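Local coordinates for protein Abbfa_003403 (Acinetobacter baumannii, PDB 4ZXH) that is a four-domain nonribosomal peptide synthetase that probably condenses, activates, carries on a phosphopantetheine arm and releases the substrates of a peptide product, at residues 331-334 against 335-339; 148-152 against 153-157; 288-291 against 292-295; 34-37 against 38-41. One frame throughout, in Å; residues are numbered along the deposited sequence.

Contact 1: 331-334 against 335-339. With PNS (4'-phosphopantetheine), chain B.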
# COMPACT_ATOMS: atom_id res chain seq x y z
N GLN A 331 13.06 24.25 -16.20
CA GLN A 331 12.93 24.18 -14.75
C GLN A 331 11.91 25.18 -14.22
O GLN A 331 11.58 25.16 -13.04
CB GLN A 331 14.27 24.43 -14.08
CG GLN A 331 14.60 25.90 -13.96
CD GLN A 331 16.01 26.13 -13.49
OE1 GLN A 331 16.97 25.70 -14.13
NE2 GLN A 331 16.14 26.79 -12.33
N LYS A 332 11.42 26.06 -15.09
CA LYS A 332 10.46 27.07 -14.66
C LYS A 332 9.14 26.44 -14.20
O LYS A 332 8.46 26.98 -13.32
CB LYS A 332 10.22 28.12 -15.77
CG LYS A 332 9.78 27.60 -17.15
CD LYS A 332 9.96 28.72 -18.20
CE LYS A 332 9.43 28.38 -19.59
NZ LYS A 332 7.95 28.34 -19.68
N ILE A 333 8.78 25.30 -14.79
CA ILE A 333 7.56 24.59 -14.44
C ILE A 333 7.64 23.99 -13.03
O ILE A 333 8.55 23.21 -12.73
CB ILE A 333 7.26 23.44 -15.44
CG1 ILE A 333 7.08 24.00 -16.85
CG2 ILE A 333 6.01 22.71 -15.04
CD1 ILE A 333 6.13 25.18 -16.91
N ALA A 334 6.68 24.35 -12.18
CA ALA A 334 6.67 23.89 -10.79
C ALA A 334 6.35 22.42 -10.73
O ALA A 334 5.57 21.91 -11.55
CB ALA A 334 5.68 24.67 -9.97
N PHE A 335 6.95 21.73 -9.76
CA PHE A 335 6.75 20.30 -9.63
C PHE A 335 5.27 19.96 -9.51
O PHE A 335 4.81 18.98 -10.08
CB PHE A 335 7.51 19.76 -8.43
CG PHE A 335 7.46 18.27 -8.30
CD1 PHE A 335 8.01 17.46 -9.28
CD2 PHE A 335 6.86 17.67 -7.21
CE1 PHE A 335 7.97 16.10 -9.19
CE2 PHE A 335 6.81 16.30 -7.10
CZ PHE A 335 7.36 15.51 -8.09
N SER A 336 4.53 20.78 -8.78
CA SER A 336 3.10 20.53 -8.58
C SER A 336 2.37 20.60 -9.90
O SER A 336 1.43 19.86 -10.14
CB SER A 336 2.50 21.53 -7.58
OG SER A 336 2.52 22.85 -8.10
N ARG A 337 2.80 21.50 -10.77
CA ARG A 337 2.17 21.60 -12.07
C ARG A 337 2.53 20.39 -12.93
O ARG A 337 1.74 19.97 -13.76
CB ARG A 337 2.56 22.90 -12.77
CG ARG A 337 1.86 23.13 -14.10
CD ARG A 337 0.37 23.27 -13.90
NE ARG A 337 -0.34 23.62 -15.13
CZ ARG A 337 -0.87 22.74 -15.98
NH1 ARG A 337 -0.78 21.44 -15.74
NH2 ARG A 337 -1.50 23.17 -17.07
N VAL A 338 3.73 19.83 -12.74
CA VAL A 338 4.11 18.64 -13.49
C VAL A 338 3.28 17.43 -13.04
O VAL A 338 2.85 16.63 -13.87
CB VAL A 338 5.61 18.30 -13.33
CG1 VAL A 338 5.92 16.95 -13.98
CG2 VAL A 338 6.46 19.39 -13.94
N VAL A 339 3.04 17.31 -11.73
CA VAL A 339 2.27 16.17 -11.25
C VAL A 339 0.84 16.28 -11.74
O VAL A 339 0.23 15.29 -12.12
CB VAL A 339 2.30 16.07 -9.73
CG1 VAL A 339 1.17 15.18 -9.24
CG2 VAL A 339 3.63 15.52 -9.28
O23 PNS B . -1.04 14.99 -5.33
P24 PNS B . -1.17 16.45 -5.65
O25 PNS B . -1.77 16.84 -6.98
O27 PNS B . 0.33 17.04 -5.59
C28 PNS B . 1.13 16.86 -4.42
C29 PNS B . 2.45 17.57 -4.63
C30 PNS B . 2.10 19.03 -4.92
C31 PNS B . 3.19 16.94 -5.81
C32 PNS B . 3.32 17.41 -3.37
O33 PNS B . 3.24 16.03 -2.97
C34 PNS B . 4.75 17.85 -3.63
O35 PNS B . 5.03 19.00 -3.95
N36 PNS B . 5.71 16.95 -3.50
C37 PNS B . 7.11 17.27 -3.73
C38 PNS B . 7.87 17.00 -2.43
C39 PNS B . 9.01 17.97 -2.31
O40 PNS B . 8.89 19.13 -2.68
N41 PNS B . 10.10 17.45 -1.77
C42 PNS B . 11.36 18.10 -1.51
C43 PNS B . 12.27 16.91 -1.23
S44 PNS B . 13.15 16.54 -2.75

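Contact 2: 148-152 against 153-157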
# COMPACT_ATOMS: atom_id res chain seq x y z
N ALA A 148 7.97 25.86 3.89
CA ALA A 148 6.91 26.58 3.17
C ALA A 148 7.12 28.09 3.20
O ALA A 148 6.64 28.80 2.31
CB ALA A 148 5.53 26.23 3.73
N LEU A 149 7.86 28.58 4.20
CA LEU A 149 8.05 30.02 4.34
C LEU A 149 9.27 30.48 3.54
O LEU A 149 9.20 31.48 2.83
CB LEU A 149 8.20 30.42 5.80
CG LEU A 149 8.21 31.94 6.05
CD1 LEU A 149 6.83 32.59 5.78
CD2 LEU A 149 8.73 32.31 7.45
N MET A 150 10.39 29.77 3.67
CA MET A 150 11.58 30.18 2.92
C MET A 150 12.52 29.01 2.73
O MET A 150 12.40 27.99 3.40
CB MET A 150 12.30 31.37 3.59
CG MET A 150 12.81 31.19 5.04
SD MET A 150 13.69 32.66 5.73
CE MET A 150 12.32 33.73 6.11
N ASP A 151 13.43 29.14 1.78
CA ASP A 151 14.40 28.10 1.51
C ASP A 151 15.72 28.37 2.24
O ASP A 151 15.86 29.35 2.96
CB ASP A 151 14.61 27.97 0.00
CG ASP A 151 14.95 29.29 -0.64
OD1 ASP A 151 15.45 30.17 0.09
OD2 ASP A 151 14.73 29.43 -1.86
N PHE A 152 16.69 27.49 2.03
CA PHE A 152 18.00 27.59 2.64
C PHE A 152 18.78 28.81 2.15
O PHE A 152 19.41 29.50 2.96
CB PHE A 152 18.78 26.31 2.38
CG PHE A 152 19.97 26.13 3.27
CD1 PHE A 152 19.80 25.89 4.63
CD2 PHE A 152 21.26 26.18 2.74
CE1 PHE A 152 20.91 25.72 5.46
CE2 PHE A 152 22.36 26.01 3.56
CZ PHE A 152 22.19 25.78 4.92
N TRP A 153 18.75 29.08 0.84
CA TRP A 153 19.40 30.28 0.32
C TRP A 153 18.94 31.48 1.17
O TRP A 153 19.75 32.34 1.53
CB TRP A 153 19.09 30.49 -1.18
CG TRP A 153 19.81 31.63 -1.88
CD1 TRP A 153 19.30 32.87 -2.14
CD2 TRP A 153 21.13 31.63 -2.43
NE1 TRP A 153 20.21 33.64 -2.81
CE2 TRP A 153 21.35 32.91 -3.00
CE3 TRP A 153 22.17 30.69 -2.48
CZ2 TRP A 153 22.57 33.26 -3.61
CZ3 TRP A 153 23.38 31.05 -3.09
CH2 TRP A 153 23.56 32.32 -3.64
N SER A 154 17.66 31.50 1.54
CA SER A 154 17.10 32.58 2.36
C SER A 154 17.70 32.59 3.75
O SER A 154 17.99 33.67 4.31
CB SER A 154 15.58 32.47 2.47
OG SER A 154 14.97 32.72 1.21
N ILE A 155 17.89 31.40 4.32
CA ILE A 155 18.54 31.25 5.61
C ILE A 155 19.89 31.96 5.62
O ILE A 155 20.20 32.72 6.53
CB ILE A 155 18.74 29.77 5.98
CG1 ILE A 155 17.41 29.10 6.36
CG2 ILE A 155 19.74 29.63 7.11
CD1 ILE A 155 16.53 29.95 7.22
N GLY A 156 20.68 31.73 4.58
CA GLY A 156 22.00 32.31 4.52
C GLY A 156 21.95 33.82 4.41
O GLY A 156 22.74 34.52 5.02
N LEU A 157 21.02 34.32 3.62
CA LEU A 157 20.80 35.75 3.53
C LEU A 157 20.48 36.31 4.91
O LEU A 157 20.93 37.39 5.28
CB LEU A 157 19.67 36.05 2.56
CG LEU A 157 19.97 35.92 1.07
CD1 LEU A 157 18.70 36.24 0.30
CD2 LEU A 157 21.07 36.87 0.68

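Contact 3: 288-291 against 292-295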
# COMPACT_ATOMS: atom_id res chain seq x y z
N ARG A 288 18.27 38.01 -11.66
CA ARG A 288 19.21 38.61 -10.72
C ARG A 288 18.47 39.39 -9.63
O ARG A 288 18.93 39.52 -8.49
CB ARG A 288 20.21 39.52 -11.45
N SER A 289 17.29 39.90 -9.99
CA SER A 289 16.40 40.56 -9.05
C SER A 289 16.07 39.74 -7.79
O SER A 289 15.71 40.30 -6.76
CB SER A 289 15.10 40.92 -9.78
OG SER A 289 14.04 41.17 -8.86
N LEU A 290 16.20 38.42 -7.88
CA LEU A 290 15.80 37.52 -6.80
C LEU A 290 16.92 37.02 -5.91
O LEU A 290 16.68 36.21 -5.01
CB LEU A 290 15.08 36.30 -7.37
CG LEU A 290 13.76 36.56 -8.06
CD1 LEU A 290 13.28 35.29 -8.73
CD2 LEU A 290 12.75 37.07 -7.04
N ARG A 291 18.14 37.48 -6.17
CA ARG A 291 19.32 36.99 -5.44
C ARG A 291 19.34 37.37 -3.95
O ARG A 291 19.83 36.62 -3.12
CB ARG A 291 20.58 37.52 -6.11
CG ARG A 291 20.74 37.04 -7.52
CD ARG A 291 20.76 35.53 -7.55
NE ARG A 291 20.90 35.04 -8.91
CZ ARG A 291 22.07 34.90 -9.53
NH1 ARG A 291 23.19 35.24 -8.90
NH2 ARG A 291 22.10 34.44 -10.77
N ASN A 292 18.80 38.54 -3.63
CA ASN A 292 18.81 39.03 -2.26
C ASN A 292 17.46 38.83 -1.57
O ASN A 292 17.26 39.28 -0.43
CB ASN A 292 19.19 40.51 -2.24
CG ASN A 292 18.16 41.39 -2.94
OD1 ASN A 292 17.48 40.96 -3.88
ND2 ASN A 292 18.03 42.64 -2.48
N ALA A 293 16.53 38.16 -2.24
CA ALA A 293 15.16 38.06 -1.73
C ALA A 293 14.95 36.89 -0.78
O ALA A 293 15.36 35.76 -1.05
CB ALA A 293 14.17 37.96 -2.88
N LEU A 294 14.30 37.16 0.34
CA LEU A 294 13.85 36.07 1.19
C LEU A 294 12.62 35.41 0.56
O LEU A 294 11.78 36.09 -0.03
CB LEU A 294 13.52 36.58 2.57
CG LEU A 294 14.64 37.22 3.36
CD1 LEU A 294 14.03 37.84 4.58
CD2 LEU A 294 15.64 36.17 3.73
N GLY A 295 12.51 34.10 0.67
CA GLY A 295 11.34 33.40 0.18
C GLY A 295 11.60 31.94 -0.14
O GLY A 295 12.72 31.45 0.02

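Contact 4: 34-37 against 38-41. With PNS (4'-phosphopantetheine), chain B.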
# COMPACT_ATOMS: atom_id res chain seq x y z
N PRO A 34 -0.45 16.55 9.51
CA PRO A 34 -0.13 17.68 10.39
C PRO A 34 1.02 17.44 11.36
O PRO A 34 1.64 18.42 11.75
CB PRO A 34 -1.43 17.91 11.15
CG PRO A 34 -2.47 17.49 10.18
CD PRO A 34 -1.90 16.26 9.53
N THR A 35 1.34 16.19 11.71
CA THR A 35 2.49 15.91 12.59
C THR A 35 3.83 15.90 11.84
O THR A 35 4.87 15.59 12.41
CB THR A 35 2.36 14.57 13.32
OG1 THR A 35 2.80 13.51 12.45
CG2 THR A 35 0.94 14.33 13.76
N CYS A 36 3.79 16.22 10.56
CA CYS A 36 5.00 16.23 9.75
C CYS A 36 5.99 17.28 10.26
O CYS A 36 5.61 18.41 10.54
CB CYS A 36 4.65 16.49 8.29
SG CYS A 36 6.02 16.45 7.11
N SER A 37 7.25 16.89 10.36
CA SER A 37 8.32 17.83 10.68
C SER A 37 9.40 17.80 9.61
O SER A 37 10.43 18.46 9.72
CB SER A 37 8.93 17.49 12.02
OG SER A 37 9.77 16.38 11.86
N ALA A 38 9.16 17.03 8.56
CA ALA A 38 10.20 16.81 7.58
C ALA A 38 10.64 18.10 6.88
O ALA A 38 11.67 18.10 6.21
CB ALA A 38 9.74 15.77 6.57
N TYR A 39 9.86 19.17 7.01
CA TYR A 39 10.21 20.44 6.36
C TYR A 39 10.54 21.57 7.37
O TYR A 39 10.48 22.75 7.03
CB TYR A 39 9.08 20.87 5.42
CG TYR A 39 8.96 19.95 4.24
CD1 TYR A 39 9.83 20.07 3.16
CD2 TYR A 39 8.02 18.93 4.23
CE1 TYR A 39 9.74 19.20 2.08
CE2 TYR A 39 7.93 18.05 3.15
CZ TYR A 39 8.80 18.19 2.08
OH TYR A 39 8.72 17.34 1.00
N ASN A 40 10.89 21.19 8.59
CA ASN A 40 11.42 22.10 9.60
C ASN A 40 12.90 22.37 9.41
O ASN A 40 13.72 21.64 9.97
CB ASN A 40 11.22 21.52 11.00
CG ASN A 40 9.78 21.48 11.43
OD1 ASN A 40 8.87 21.54 10.62
ND2 ASN A 40 9.57 21.37 12.73
N MET A 41 13.27 23.39 8.63
CA MET A 41 14.67 23.74 8.50
C MET A 41 15.23 24.23 9.86
O MET A 41 14.57 24.99 10.60
CB MET A 41 14.88 24.82 7.45
CG MET A 41 14.00 24.71 6.23
SD MET A 41 14.43 25.88 4.96
CE MET A 41 16.08 25.30 4.60
O23 PNS B . -1.04 14.99 -5.33
P24 PNS B . -1.17 16.45 -5.65
O25 PNS B . -1.77 16.84 -6.98
O27 PNS B . 0.33 17.04 -5.59
C28 PNS B . 1.13 16.86 -4.42
C29 PNS B . 2.45 17.57 -4.63
C30 PNS B . 2.10 19.03 -4.92
C31 PNS B . 3.19 16.94 -5.81
C32 PNS B . 3.32 17.41 -3.37
O33 PNS B . 3.24 16.03 -2.97
C34 PNS B . 4.75 17.85 -3.63
O35 PNS B . 5.03 19.00 -3.95
N36 PNS B . 5.71 16.95 -3.50
C37 PNS B . 7.11 17.27 -3.73
C38 PNS B . 7.87 17.00 -2.43
C39 PNS B . 9.01 17.97 -2.31
O40 PNS B . 8.89 19.13 -2.68
N41 PNS B . 10.10 17.45 -1.77
C42 PNS B . 11.36 18.10 -1.51
C43 PNS B . 12.27 16.91 -1.23
S44 PNS B . 13.15 16.54 -2.75

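Contact 1: 331-334 against 335-339
I333 and V338 form the close-packed side of this helix start: CG2 of I333 lies 3.5 Å from CG2 of V338, the two side chains meeting at about a right angle. That methyl of I333 stands trans to its own backbone N, while CG1 (chi1 -60°) lies beside it, and this turns CG2 in under the first turn of the helix, where CB of R337 also lies, 4.1 Å away. A334 occupies the N-cap position of helix 335-342. Its carbonyl oxygen accepts from V338 N at 3.0 Å, with the donor in the carbonyl plane, and weakly from R337 N. A334 has no polar side chain to cap with; N299, from outside, accepts from F335 N with OD1 and donates to I333 O with ND2. This first turn forms part of the wall of the condensation domain's pantetheine tunnel. CD2 of F335 is 3.5 Å from C37 of the phosphopantetheine, the ring also presenting its edge in plane to O35, and CG2 of V339 sits 3.8 Å above one ring face, offset toward the rim. CB of S336 and C30 of the cofactor are 3.7 Å apart. The other side is looser. K332 is exposed, and R337 is partly so: CG trans to N (chi1 -176°) and a bend at chi2 lead its guanidinium away from 331-334 to a salt bridge with D194.

Contact 2: 148-152 against 153-157
The aspartate of the condensation-domain HHxxxDG motif is D151, and here it N-caps helix 152-165 through S154. OD1 accepts from S154 N at 3.0 Å, met nearly along the C-O bond direction, because chi1 of 52° swings the carboxylate between the backbone N and the carbonyl carbon and so back over the first turn. OG of S154 is also close to OD1, at 2.8 Å, but it has G295 O within its reach as well, so its proton is not settled. The same OD1 forms a salt bridge with R285 and OD2 takes F297 N, so both carboxylate oxygens have partners and the group should be held firmly. The first alpha-helical main-chain bonds follow: I155 N bonds to D151 O at 3.2 Å and G156 N to F152 O at 3.0 Å. On the apolar side, CB of M150 rests 3.6 Å from CB of S154, while its chain, extended at chi2, brings SD to 4.2 Å from CD1 of I155. F152 fills the place of the motif's usual glycine, and its CD1 lies 4.2 Å from CB of I155. An aspartate salt-bridged to an arginine and capping the helix that follows is typical of the HHxxxDG active-site motif.

Contact 3: 288-291 against 292-295
The carbonyl oxygen of L290 is gripped by two donors: A293 N reaches it across the turn in a weak bond of 3.4 Å, fairly straight at 161°, and NH1 of R285 donates to it from outside. The same NH1 also bonds to A293 O, so a single guanidinium nitrogen ties together both sides of the bend. Before it, residues 288-290 make a short 3-10 segment, closed by R291 N bonding to R288 O at 3.2 Å. After it, R291 and N292 take the backbone angles of a type I turn, which brings the CA atoms of L290 and A293 to 5.1 Å. The side chains touch sparingly. CB of A293 points back toward the 3-10 segment and lies 3.7 Å from L290 O and 4.5 Å from CD2 of L290. N292 has its CG set between the backbone N and the carbonyl carbon (chi1 65°), folding the amide back over the turn until OD1 stands 3.4 Å from S289 O; as modelled these are two acceptors and make no bond. R291 bends at chi2, and its NE donates to R285 O; separately, the carbonyl of R291 accepts from NE1 of W153. With S289 and R291 exposed and L290 and A293 buried, this is a surface loop with an inward-facing seam: a 3-10 segment running into a type I beta turn, stitched by an arginine.

Contact 4: 34-37 against 38-41
C36 and Y39 meet where the loop after helix 21-32 turns into strand 40-49. SG of C36 stands trans to its backbone N (chi1 -177°), which carries the sulfur forward along the chain to A38: A38 N makes a weak bond to it at 3.5 Å, and CB of A38 is 3.8 Å from it. From there the sulfur approaches the Y39 ring obliquely, 4.3 Å from CD2. Y39 itself has CG trans to the carbonyl carbon (chi1 -68°), and the ring, touching I26 and I29 of helix 21-32, extends from the turn to the bound phosphopantetheine. C42 of the cofactor lies at the ring's edge, near its plane, and OH comes within 3.1 Å of N41, a close polar approach to the amide at the thiol end. N40 also places CG opposite its carbonyl carbon (chi1 -70°), so the amide lies alongside S37, with CB 3.4 Å from S37 O and ND2 4.0 Å from CB of S37. The polar end of N40 is held elsewhere, ND2 donating to the carbonyls of T115 and Q117. The backbone does the folding: N40 N bonds to S37 O at 3.0 Å, with the donor well above the carbonyl plane. This is a type I beta turn leading into a strand, carrying an aromatic residue into the pantetheine tunnel of the condensation domain.

In the fold
All four contacts lie in the condensation domain: 1 and 4 on the phosphopantetheine, 2 on the HHxxxDG motif, 3 beside it. Contacts 1 and 4 both touch the phosphopantetheine attached at S1008; their nearest atoms are about 8 Å apart and their centres about 22 Å. Contact 1 lies nearer the phosphate, contact 4 nearer the thiol. Contacts 2 and 3 are joined directly, with centres about 10 Å apart: D151 N lies 3.0 Å from G295 O, and R285 serves both. Contact 2 also meets contact 4, where SD of M41 lies 3.3 Å from M150 O. Contact 3 touches neither contact 1 nor contact 4, its nearest atoms lying about 10 Å and 8 Å away, respectively.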